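Local coordinates for periplasmic solute binding protein (PDB 5AFS) that binds zinc or manganese ions in the periplasm and probably hands the captured metal to a membrane ABC importer, at residues S10-G15 / D247-P252; G61-E66 / S101-H106; V169-C174 / L187-I192; S220-S225 / V243-S248. All blocks are in the same frame, centred on the assembly; numbering follows the deposited sequence.

Contact 1 of 4, residues S10-G15 / D247-P252; sequences SFSIIG and DSLSKP. With ZN (zinc ion), chain G; SO4 (sulfate ion), chain C.
At the zinc site of this ZnuA-like solute-binding fold, the first turn of helix 12-22 meets the loop that carries the metal ligand Asp247, with Ser12 against Leu249 at the centre of the buried join. The Ser12 hydroxyl accepts the backbone N-H of the loop: Leu249 N lies 3.1 Å from Ser12 OG and the bond is almost straight (175°). With chi1 at 58°, OG stands between the backbone N and the carbonyl carbon of Ser12 and faces the loop. The same oxygen touches the Leu249 branch point, CG, at 3.5 Å, while Leu249 CD2 slants across Ile13 CG1 at 4.1 Å. Phe11, the N-cap residue, turns its ring edge to the loop, so that CE2 comes within 3.7 Å of Asp247 O near the ring plane. One residue on, Ser248 OG reaches forward to donate to Leu249 O at 2.8 Å and also takes the N-H of Gly35. Asp247 itself points off toward zinc and grips it with both carboxylate oxygens, OD2 at 2.0 Å. At the far end of the loop, Lys251 N donates to sulfate O1 at 2.7 Å, a sulfate, probably from the crystallisation liquor, that also accepts from Tyr245 OH.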
# COMPACT_ATOMS: atom_id res chain seq x y z
N SER A 10 -3.66 7.50 8.90
CA SER A 10 -4.95 7.25 8.28
C SER A 10 -5.30 5.77 8.23
O SER A 10 -6.47 5.41 8.34
CB SER A 10 -5.04 7.87 6.89
OG SER A 10 -4.16 7.23 5.98
N PHE A 11 -4.30 4.90 8.06
CA PHE A 11 -4.56 3.46 8.10
C PHE A 11 -3.35 2.64 8.55
O PHE A 11 -2.27 3.19 8.76
CB PHE A 11 -5.18 2.96 6.77
CG PHE A 11 -4.19 2.76 5.64
CD1 PHE A 11 -3.42 3.81 5.16
CD2 PHE A 11 -4.10 1.52 5.00
CE1 PHE A 11 -2.55 3.63 4.10
CE2 PHE A 11 -3.23 1.33 3.94
CZ PHE A 11 -2.45 2.39 3.49
N SER A 12 -3.54 1.33 8.69
CA SER A 12 -2.60 0.46 9.41
C SER A 12 -1.19 0.51 8.83
O SER A 12 -0.21 0.50 9.56
CB SER A 12 -3.11 -0.99 9.46
OG SER A 12 -3.33 -1.54 8.15
N ILE A 13 -1.08 0.56 7.51
CA ILE A 13 0.24 0.58 6.88
C ILE A 13 1.04 1.81 7.33
O ILE A 13 2.22 1.70 7.70
CB ILE A 13 0.12 0.48 5.35
CG1 ILE A 13 -0.38 -0.92 4.98
CG2 ILE A 13 1.44 0.78 4.66
CD1 ILE A 13 -0.52 -1.18 3.51
N ILE A 14 0.41 2.98 7.33
CA ILE A 14 1.10 4.21 7.69
C ILE A 14 1.39 4.24 9.19
O ILE A 14 2.47 4.66 9.62
CB ILE A 14 0.32 5.46 7.21
CG1 ILE A 14 0.36 5.51 5.67
CG2 ILE A 14 0.90 6.74 7.79
CD1 ILE A 14 -0.49 6.60 5.04
N GLY A 15 0.45 3.74 9.99
CA GLY A 15 0.66 3.60 11.43
C GLY A 15 1.88 2.79 11.79
O GLY A 15 2.70 3.20 12.62
N ASP A 247 -3.96 -4.04 0.96
CA ASP A 247 -4.77 -2.88 1.38
C ASP A 247 -4.83 -2.69 2.89
O ASP A 247 -5.30 -1.67 3.38
CB ASP A 247 -6.20 -2.98 0.80
CG ASP A 247 -6.36 -2.31 -0.58
OD1 ASP A 247 -5.49 -1.55 -1.06
OD2 ASP A 247 -7.40 -2.51 -1.22
N SER A 248 -4.34 -3.67 3.64
CA SER A 248 -4.39 -3.63 5.09
C SER A 248 -3.37 -4.59 5.64
O SER A 248 -3.07 -5.60 5.02
CB SER A 248 -5.79 -4.06 5.57
OG SER A 248 -5.84 -4.19 6.98
N LEU A 249 -2.84 -4.28 6.82
CA LEU A 249 -2.07 -5.27 7.56
C LEU A 249 -3.01 -6.40 7.94
O LEU A 249 -4.21 -6.19 8.09
CB LEU A 249 -1.44 -4.65 8.81
CG LEU A 249 -0.45 -3.51 8.58
CD1 LEU A 249 0.18 -3.07 9.90
CD2 LEU A 249 0.63 -3.90 7.60
N SER A 250 -2.47 -7.61 8.08
CA SER A 250 -3.27 -8.72 8.60
C SER A 250 -3.52 -8.48 10.08
O SER A 250 -2.93 -7.57 10.68
CB SER A 250 -2.53 -10.04 8.43
OG SER A 250 -1.43 -10.14 9.33
N LYS A 251 -4.37 -9.31 10.67
CA LYS A 251 -4.46 -9.39 12.13
C LYS A 251 -3.08 -9.78 12.70
O LYS A 251 -2.23 -10.28 11.95
CB LYS A 251 -5.55 -10.38 12.56
CG LYS A 251 -5.35 -11.81 12.10
CD LYS A 251 -6.37 -12.77 12.71
CE LYS A 251 -7.63 -12.93 11.87
NZ LYS A 251 -8.47 -11.70 11.80
N PRO A 252 -2.84 -9.54 14.01
CA PRO A 252 -1.51 -9.75 14.60
C PRO A 252 -0.94 -11.16 14.47
O PRO A 252 0.26 -11.32 14.33
CB PRO A 252 -1.72 -9.38 16.08
CG PRO A 252 -2.88 -8.42 16.05
CD PRO A 252 -3.79 -8.98 15.00
ZN ZN G . -6.82 -1.11 -2.56
S SO4 C . -6.18 -11.74 8.25
O1 SO4 C . -5.99 -10.38 8.80
O2 SO4 C . -5.10 -12.64 8.73
O3 SO4 C . -6.18 -11.68 6.78
O4 SO4 C . -7.49 -12.25 8.71

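Contact 2 of 4, residues G61-E66 / S101-H106; sequences GLHLEE and SEPNPH. With ZN (zinc ion), chain G.
Leu62 and His63 lie against Pro103 and Pro105, two loops meeting mainly through apolar side chains. A type I' turn from Gly61 to Leu64 gives both Leu62 and His63 positive phi angles and turns both side chains onto the proline-rich loop. Leu62 CG stays beside its own backbone N (chi1 -57°) with the rest of the chain extended; its CD2 branch reaches Pro103 CB at 4.1 Å, and CD1 approaches Asn104 O. Pro103 comes over one face of the His63 imidazole, the two side chains crossing at about a right angle: CD sits 4.0 Å from the ring centroid, almost on the normal, a CH-pi contact. Glu102 folds at chi2 (-57°) and brings OE1 obliquely to the same imidazole, 2.9 Å from His63 CE1, with carboxylate and ring planes 28° apart. His63 ND1 is also near, but its angle is too poor for a hydrogen bond. Leu64 runs at about a right angle to Pro105, CB to CB 4.0 Å.

Just before Pro105, Asn104 OD1 takes two N-H groups of His106: the backbone N at 3.1 Å, in the carbonyl plane, and ring ND1 at 2.7 Å. This fixes the rotation of the imidazole, and ND1 serving as donor leaves NE2 to bind zinc at 2.1 Å: an Asx turn acting as second shell of a histidine metal site.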
# COMPACT_ATOMS: atom_id res chain seq x y z
N GLY A 61 -2.76 10.28 0.80
CA GLY A 61 -3.00 11.10 -0.37
C GLY A 61 -3.31 10.19 -1.54
O GLY A 61 -3.77 9.07 -1.35
N LEU A 62 -3.06 10.68 -2.76
CA LEU A 62 -3.45 9.97 -3.98
C LEU A 62 -4.92 9.53 -3.90
O LEU A 62 -5.31 8.47 -4.41
CB LEU A 62 -2.52 8.77 -4.23
CG LEU A 62 -1.03 9.13 -4.35
CD1 LEU A 62 -0.16 7.89 -4.50
CD2 LEU A 62 -0.77 10.07 -5.50
N HIS A 63 -5.72 10.37 -3.23
CA HIS A 63 -7.16 10.19 -3.07
C HIS A 63 -7.57 8.99 -2.24
O HIS A 63 -8.76 8.64 -2.21
CB HIS A 63 -7.88 10.19 -4.43
CG HIS A 63 -7.84 11.51 -5.14
ND1 HIS A 63 -8.70 11.84 -6.16
CD2 HIS A 63 -7.04 12.58 -4.96
CE1 HIS A 63 -8.43 13.05 -6.59
NE2 HIS A 63 -7.42 13.53 -5.88
N LEU A 64 -6.63 8.36 -1.54
CA LEU A 64 -6.98 7.18 -0.74
C LEU A 64 -8.09 7.52 0.24
O LEU A 64 -9.06 6.76 0.40
CB LEU A 64 -5.76 6.66 0.04
CG LEU A 64 -6.08 5.43 0.90
CD1 LEU A 64 -6.44 4.24 0.02
CD2 LEU A 64 -4.94 5.10 1.84
N GLU A 65 -7.94 8.67 0.91
CA GLU A 65 -8.83 9.05 1.99
C GLU A 65 -9.99 9.95 1.53
O GLU A 65 -10.68 10.54 2.36
CB GLU A 65 -8.03 9.76 3.09
CG GLU A 65 -7.01 8.89 3.80
CD GLU A 65 -5.62 8.91 3.16
OE1 GLU A 65 -5.41 9.62 2.15
OE2 GLU A 65 -4.73 8.22 3.69
N GLU A 66 -10.22 10.05 0.22
CA GLU A 66 -11.13 11.08 -0.30
C GLU A 66 -12.54 11.07 0.31
O GLU A 66 -13.11 12.12 0.55
CB GLU A 66 -11.21 11.05 -1.83
CG GLU A 66 -11.88 9.82 -2.42
CD GLU A 66 -11.80 9.79 -3.95
OE1 GLU A 66 -11.56 10.85 -4.58
OE2 GLU A 66 -11.99 8.69 -4.51
N SER A 101 -6.50 10.68 -15.57
CA SER A 101 -7.48 10.03 -14.72
C SER A 101 -7.10 10.20 -13.25
O SER A 101 -6.02 10.69 -12.93
CB SER A 101 -7.58 8.54 -15.07
OG SER A 101 -6.35 7.87 -14.85
N GLU A 102 -8.00 9.78 -12.37
CA GLU A 102 -7.74 9.84 -10.94
C GLU A 102 -6.54 8.95 -10.58
O GLU A 102 -6.26 7.95 -11.26
CB GLU A 102 -8.97 9.42 -10.14
CG GLU A 102 -10.21 10.30 -10.34
CD GLU A 102 -9.98 11.77 -10.03
OE1 GLU A 102 -9.03 12.09 -9.29
OE2 GLU A 102 -10.75 12.62 -10.52
N PRO A 103 -5.81 9.32 -9.52
CA PRO A 103 -4.62 8.55 -9.14
C PRO A 103 -4.96 7.19 -8.55
O PRO A 103 -5.93 7.04 -7.81
CB PRO A 103 -3.95 9.44 -8.09
CG PRO A 103 -5.05 10.24 -7.51
CD PRO A 103 -6.01 10.49 -8.64
N ASN A 104 -4.16 6.19 -8.90
CA ASN A 104 -4.16 4.92 -8.18
C ASN A 104 -3.43 5.17 -6.86
O ASN A 104 -2.32 5.70 -6.85
CB ASN A 104 -3.44 3.84 -9.01
CG ASN A 104 -3.58 2.46 -8.41
OD1 ASN A 104 -3.32 2.26 -7.23
ND2 ASN A 104 -4.03 1.50 -9.22
N PRO A 105 -4.06 4.83 -5.72
CA PRO A 105 -3.49 5.18 -4.42
C PRO A 105 -2.41 4.25 -3.85
O PRO A 105 -1.78 4.61 -2.86
CB PRO A 105 -4.70 5.15 -3.50
CG PRO A 105 -5.62 4.16 -4.13
CD PRO A 105 -5.42 4.28 -5.60
N HIS A 106 -2.18 3.10 -4.47
CA HIS A 106 -1.40 2.01 -3.83
C HIS A 106 0.12 2.15 -3.95
O HIS A 106 0.83 1.18 -4.23
CB HIS A 106 -1.83 0.65 -4.41
CG HIS A 106 -3.30 0.36 -4.29
ND1 HIS A 106 -4.18 0.55 -5.34
CD2 HIS A 106 -4.04 -0.13 -3.27
CE1 HIS A 106 -5.40 0.20 -4.95
NE2 HIS A 106 -5.34 -0.23 -3.70
ZN ZN G . -6.82 -1.11 -2.56

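Contact 3 of 4, residues V169-C174 / L187-I192; sequences VTSEGC and LYLWPI. With ZN (zinc ion), chain G.
Two aromatic rings of the 187-192 segment lie flat against the backbone of 171-173. Tyr188 presents a face to Gly173, whose CA rests 3.7 Å from the ring centroid in a CH-pi contact. The indole of Trp190 faces the neighbouring peptide: Ser171 O stands 3.8 Å above its plane, over the centre, and Glu172 CA lies over the five-membered ring. Trp190 CG sits between its own N and carbonyl carbon (chi1 56°), which lays the indole over the Ser171-Glu172 peptide, and NE1 is taken up by Asn193 OD1. On the strands, Val169 and Leu187 run side by side, pointing the same way, with Val169 CG2 at 3.8 Å from Leu187 CB.

The strands are the parallel pair of a beta-alpha-beta unit, 167-170 and 185-188 joined by helix 176-182. Thr170 N bonds to Leu187 O at 3.0 Å; past the corner, Ser171 O receives two N-H groups, Leu189 N at 2.9 Å and Trp190 N at 3.1 Å. Gly173, at the centre of an inverse gamma turn, gives its N-H to Trp190 O at 2.8 Å. Thr170 OG1 ties down Glu172 O within the first segment.

From this bonded corner Glu172 extends with CG anti to its N (chi1 -165°) and binds zinc through both oxygens, OE2 at 2.0 Å. OE2 also accepts from Asn193 N, which probably steadies the carboxylate and, with zinc, would draw off part of its negative charge.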
# COMPACT_ATOMS: atom_id res chain seq x y z
N VAL A 169 -0.43 -9.89 -12.63
CA VAL A 169 -1.88 -9.90 -12.86
C VAL A 169 -2.64 -10.15 -11.55
O VAL A 169 -2.44 -11.17 -10.88
CB VAL A 169 -2.30 -10.93 -13.94
CG1 VAL A 169 -3.78 -10.80 -14.27
CG2 VAL A 169 -1.48 -10.71 -15.20
N THR A 170 -3.50 -9.20 -11.20
CA THR A 170 -4.17 -9.21 -9.91
C THR A 170 -5.65 -8.86 -10.10
O THR A 170 -6.10 -8.60 -11.22
CB THR A 170 -3.53 -8.18 -8.96
OG1 THR A 170 -3.63 -6.87 -9.53
CG2 THR A 170 -2.06 -8.49 -8.71
N SER A 171 -6.41 -8.87 -9.02
CA SER A 171 -7.83 -8.52 -9.07
C SER A 171 -7.98 -7.00 -8.97
O SER A 171 -8.38 -6.36 -9.94
CB SER A 171 -8.57 -9.27 -7.96
OG SER A 171 -8.44 -10.67 -8.15
N GLU A 172 -7.66 -6.41 -7.82
CA GLU A 172 -7.53 -4.96 -7.71
C GLU A 172 -6.22 -4.55 -8.39
O GLU A 172 -5.27 -5.32 -8.40
CB GLU A 172 -7.49 -4.51 -6.25
CG GLU A 172 -7.72 -3.00 -6.04
CD GLU A 172 -7.34 -2.53 -4.65
OE1 GLU A 172 -6.37 -3.07 -4.07
OE2 GLU A 172 -7.98 -1.60 -4.12
N GLY A 173 -6.18 -3.33 -8.93
CA GLY A 173 -4.94 -2.78 -9.50
C GLY A 173 -3.98 -2.31 -8.41
O GLY A 173 -3.56 -1.15 -8.38
N CYS A 174 -3.60 -3.23 -7.53
CA CYS A 174 -2.82 -2.91 -6.34
C CYS A 174 -1.31 -2.92 -6.57
O CYS A 174 -0.56 -2.51 -5.68
CB CYS A 174 -3.17 -3.90 -5.22
SG CYS A 174 -3.05 -5.64 -5.73
N LEU A 187 -1.68 -6.09 -15.08
CA LEU A 187 -3.03 -6.30 -15.59
C LEU A 187 -3.89 -6.52 -14.37
O LEU A 187 -3.43 -7.15 -13.42
CB LEU A 187 -3.10 -7.56 -16.44
CG LEU A 187 -3.32 -7.50 -17.94
CD1 LEU A 187 -3.57 -8.93 -18.41
CD2 LEU A 187 -4.48 -6.60 -18.32
N TYR A 188 -5.12 -6.02 -14.40
CA TYR A 188 -6.04 -6.20 -13.29
C TYR A 188 -7.49 -6.08 -13.72
O TYR A 188 -7.77 -5.64 -14.83
CB TYR A 188 -5.75 -5.19 -12.18
CG TYR A 188 -5.56 -3.78 -12.67
CD1 TYR A 188 -6.63 -2.92 -12.83
CD2 TYR A 188 -4.28 -3.29 -12.98
CE1 TYR A 188 -6.45 -1.63 -13.28
CE2 TYR A 188 -4.09 -2.00 -13.43
CZ TYR A 188 -5.18 -1.17 -13.58
OH TYR A 188 -5.00 0.11 -14.02
N LEU A 189 -8.39 -6.43 -12.81
CA LEU A 189 -9.82 -6.52 -13.10
C LEU A 189 -10.58 -5.24 -12.73
O LEU A 189 -11.61 -4.94 -13.32
CB LEU A 189 -10.41 -7.73 -12.38
CG LEU A 189 -9.71 -9.07 -12.64
CD1 LEU A 189 -10.40 -10.20 -11.90
CD2 LEU A 189 -9.63 -9.40 -14.11
N TRP A 190 -10.09 -4.49 -11.74
CA TRP A 190 -10.67 -3.20 -11.37
C TRP A 190 -9.61 -2.39 -10.61
O TRP A 190 -8.79 -2.96 -9.88
CB TRP A 190 -11.95 -3.38 -10.53
CG TRP A 190 -11.75 -4.20 -9.30
CD1 TRP A 190 -11.28 -3.77 -8.10
CD2 TRP A 190 -12.02 -5.60 -9.15
NE1 TRP A 190 -11.23 -4.81 -7.21
CE2 TRP A 190 -11.68 -5.94 -7.83
CE3 TRP A 190 -12.53 -6.59 -10.01
CZ2 TRP A 190 -11.82 -7.24 -7.34
CZ3 TRP A 190 -12.65 -7.87 -9.52
CH2 TRP A 190 -12.30 -8.19 -8.20
N PRO A 191 -9.58 -1.05 -10.81
CA PRO A 191 -8.50 -0.24 -10.22
C PRO A 191 -8.47 -0.23 -8.70
O PRO A 191 -7.40 -0.35 -8.11
CB PRO A 191 -8.78 1.17 -10.75
CG PRO A 191 -9.60 0.99 -11.98
CD PRO A 191 -10.35 -0.31 -11.83
N ILE A 192 -9.63 -0.07 -8.07
CA ILE A 192 -9.74 0.15 -6.64
C ILE A 192 -10.91 -0.65 -6.10
O ILE A 192 -11.97 -0.66 -6.71
CB ILE A 192 -9.94 1.65 -6.31
CG1 ILE A 192 -8.84 2.49 -6.96
CG2 ILE A 192 -9.90 1.87 -4.81
CD1 ILE A 192 -8.95 3.98 -6.71
ZN ZN G . -6.82 -1.11 -2.56

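Contact 4 of 4, residues S220-S225 / V243-S248; sequences SESTNS and VLYVDS. With ZN (zinc ion), chain G; SO4 (sulfate ion), chain C.
Ser222 lies over the Tyr245 ring, its CB 3.8 Å from the centroid, a CH-pi contact displaced toward the rim. Ser222 OG, placed between N and the carbonyl carbon by chi1 of 66°, lies off the rim beside CD2 and is joined by two waters, each 2.6 Å away. One of these accepts from Val246 N; the other donates to Ser248 O, so the two waters link the turn to the loop through Ser222 OG. At its far end Tyr245 OH donates to sulfate O3 at 2.9 Å, and O3 lies in the ring plane at the edge. Val243 CG1 packs on Ser222 N at 3.5 Å.

Behind this layer run the parallel strands 217-221 and 239-244 of a beta-alpha-beta unit whose connecting helix is 227-236. Leu244 N bonds to Ser220 O at 2.9 Å, nearly straight (170°), and a weak bond from Ser222 N to Leu244 O follows. A type I turn from Glu221 to Asn224 then leads the chain away from the strand.

Glu221 CG touches Val246 CG2 at 4.0 Å, and the chain bends at chi2 (92°) to bring its carboxylate back over the turn. There Asn224 ND2 donates to Glu221 OE1 from above the carboxylate plane, while Asn224 OD1 accepts Glu221 N. Further out, the carboxylate takes the N-H groups of Ser171 and of the zinc ligand Glu172, OE2 holding the former and OE1 the latter.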
# COMPACT_ATOMS: atom_id res chain seq x y z
N SER A 220 -5.78 -12.89 -6.31
CA SER A 220 -6.72 -12.01 -5.61
C SER A 220 -6.05 -11.54 -4.32
O SER A 220 -4.87 -11.84 -4.08
CB SER A 220 -8.06 -12.70 -5.34
OG SER A 220 -7.94 -13.71 -4.36
N GLU A 221 -6.77 -10.78 -3.51
CA GLU A 221 -6.16 -10.12 -2.36
C GLU A 221 -6.99 -10.27 -1.09
O GLU A 221 -8.14 -10.72 -1.15
CB GLU A 221 -5.90 -8.65 -2.70
CG GLU A 221 -4.98 -8.45 -3.92
CD GLU A 221 -5.73 -8.31 -5.23
OE1 GLU A 221 -6.65 -7.47 -5.28
OE2 GLU A 221 -5.40 -9.02 -6.22
N SER A 222 -6.41 -9.89 0.05
CA SER A 222 -6.93 -10.29 1.37
C SER A 222 -8.27 -9.67 1.75
O SER A 222 -8.93 -10.16 2.66
CB SER A 222 -5.90 -9.99 2.47
OG SER A 222 -5.68 -8.59 2.63
N THR A 223 -8.68 -8.59 1.08
CA THR A 223 -9.95 -7.94 1.38
C THR A 223 -10.98 -8.02 0.26
O THR A 223 -12.02 -7.38 0.35
CB THR A 223 -9.76 -6.45 1.73
OG1 THR A 223 -9.36 -5.74 0.55
CG2 THR A 223 -8.71 -6.26 2.83
N ASN A 224 -10.72 -8.78 -0.80
CA ASN A 224 -11.72 -8.93 -1.87
C ASN A 224 -12.00 -10.39 -2.19
O ASN A 224 -11.35 -11.29 -1.66
CB ASN A 224 -11.33 -8.13 -3.13
CG ASN A 224 -9.99 -8.54 -3.71
OD1 ASN A 224 -9.55 -9.68 -3.59
ND2 ASN A 224 -9.34 -7.61 -4.38
N SER A 225 -13.00 -10.61 -3.03
CA SER A 225 -13.38 -11.96 -3.43
C SER A 225 -12.38 -12.56 -4.40
O SER A 225 -11.87 -11.86 -5.28
CB SER A 225 -14.77 -11.94 -4.09
OG SER A 225 -15.14 -13.25 -4.50
N VAL A 243 -3.70 -15.58 -2.56
CA VAL A 243 -4.10 -14.33 -1.93
C VAL A 243 -2.88 -13.49 -1.55
O VAL A 243 -1.99 -13.96 -0.83
CB VAL A 243 -4.97 -14.56 -0.67
CG1 VAL A 243 -5.31 -13.24 0.00
CG2 VAL A 243 -6.28 -15.28 -1.01
N LEU A 244 -2.85 -12.25 -2.05
CA LEU A 244 -1.85 -11.25 -1.64
C LEU A 244 -2.41 -10.29 -0.58
O LEU A 244 -3.62 -10.08 -0.49
CB LEU A 244 -1.40 -10.42 -2.85
CG LEU A 244 -0.91 -11.18 -4.08
CD1 LEU A 244 -0.59 -10.21 -5.20
CD2 LEU A 244 0.29 -12.04 -3.76
N TYR A 245 -1.50 -9.70 0.20
CA TYR A 245 -1.84 -8.68 1.18
C TYR A 245 -1.35 -7.33 0.68
O TYR A 245 -0.15 -7.14 0.47
CB TYR A 245 -1.20 -8.99 2.54
CG TYR A 245 -1.94 -10.06 3.31
CD1 TYR A 245 -1.74 -11.41 3.04
CD2 TYR A 245 -2.85 -9.72 4.30
CE1 TYR A 245 -2.43 -12.39 3.74
CE2 TYR A 245 -3.54 -10.68 5.00
CZ TYR A 245 -3.33 -12.01 4.72
OH TYR A 245 -4.02 -12.97 5.43
N VAL A 246 -2.29 -6.40 0.49
CA VAL A 246 -1.97 -5.07 -0.07
C VAL A 246 -2.69 -3.89 0.60
O VAL A 246 -2.09 -2.82 0.75
CB VAL A 246 -2.24 -5.00 -1.60
CG1 VAL A 246 -1.39 -6.01 -2.35
CG2 VAL A 246 -3.73 -5.20 -1.91
N ASP A 247 -3.96 -4.04 0.96
CA ASP A 247 -4.77 -2.88 1.38
C ASP A 247 -4.83 -2.69 2.89
O ASP A 247 -5.30 -1.67 3.38
CB ASP A 247 -6.20 -2.98 0.80
CG ASP A 247 -6.36 -2.31 -0.58
OD1 ASP A 247 -5.49 -1.55 -1.06
OD2 ASP A 247 -7.40 -2.51 -1.22
N SER A 248 -4.34 -3.67 3.64
CA SER A 248 -4.39 -3.63 5.09
C SER A 248 -3.37 -4.59 5.64
O SER A 248 -3.07 -5.60 5.02
CB SER A 248 -5.79 -4.06 5.57
OG SER A 248 -5.84 -4.19 6.98
ZN ZN G . -6.82 -1.11 -2.56
S SO4 C . -6.18 -11.74 8.25
O1 SO4 C . -5.99 -10.38 8.80
O2 SO4 C . -5.10 -12.64 8.73
O3 SO4 C . -6.18 -11.68 6.78
O4 SO4 C . -7.49 -12.25 8.71
O HOH W 1 -5.10 -6.73 0.91
O HOH W 2 -5.27 -7.70 5.04
O HOH W 3 -10.25 -2.71 0.42

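Overall arrangement
From the N terminus, the chain leaves strand 6-9 at 10-15, the first half of contact 1, which closes only at 247-252 and so spans everything between. Inside that span, contact 2 ties the loop after strand 56-59 to the one leading into helix 111-128. Contacts 3 and 4 follow in series, each closing a beta-alpha-beta unit; none cross. Contact 4 ends on the segment that completes contact 1, sharing Asp247 and Ser248. Glu221 hydrogen bonds join contacts 3 and 4, Asn104 to Gly173 joins 2 and 3, and Ser10 to Glu65 joins 1 and 2. All meet at zinc, where His106, Glu172 and Asp247 complete the site with His39.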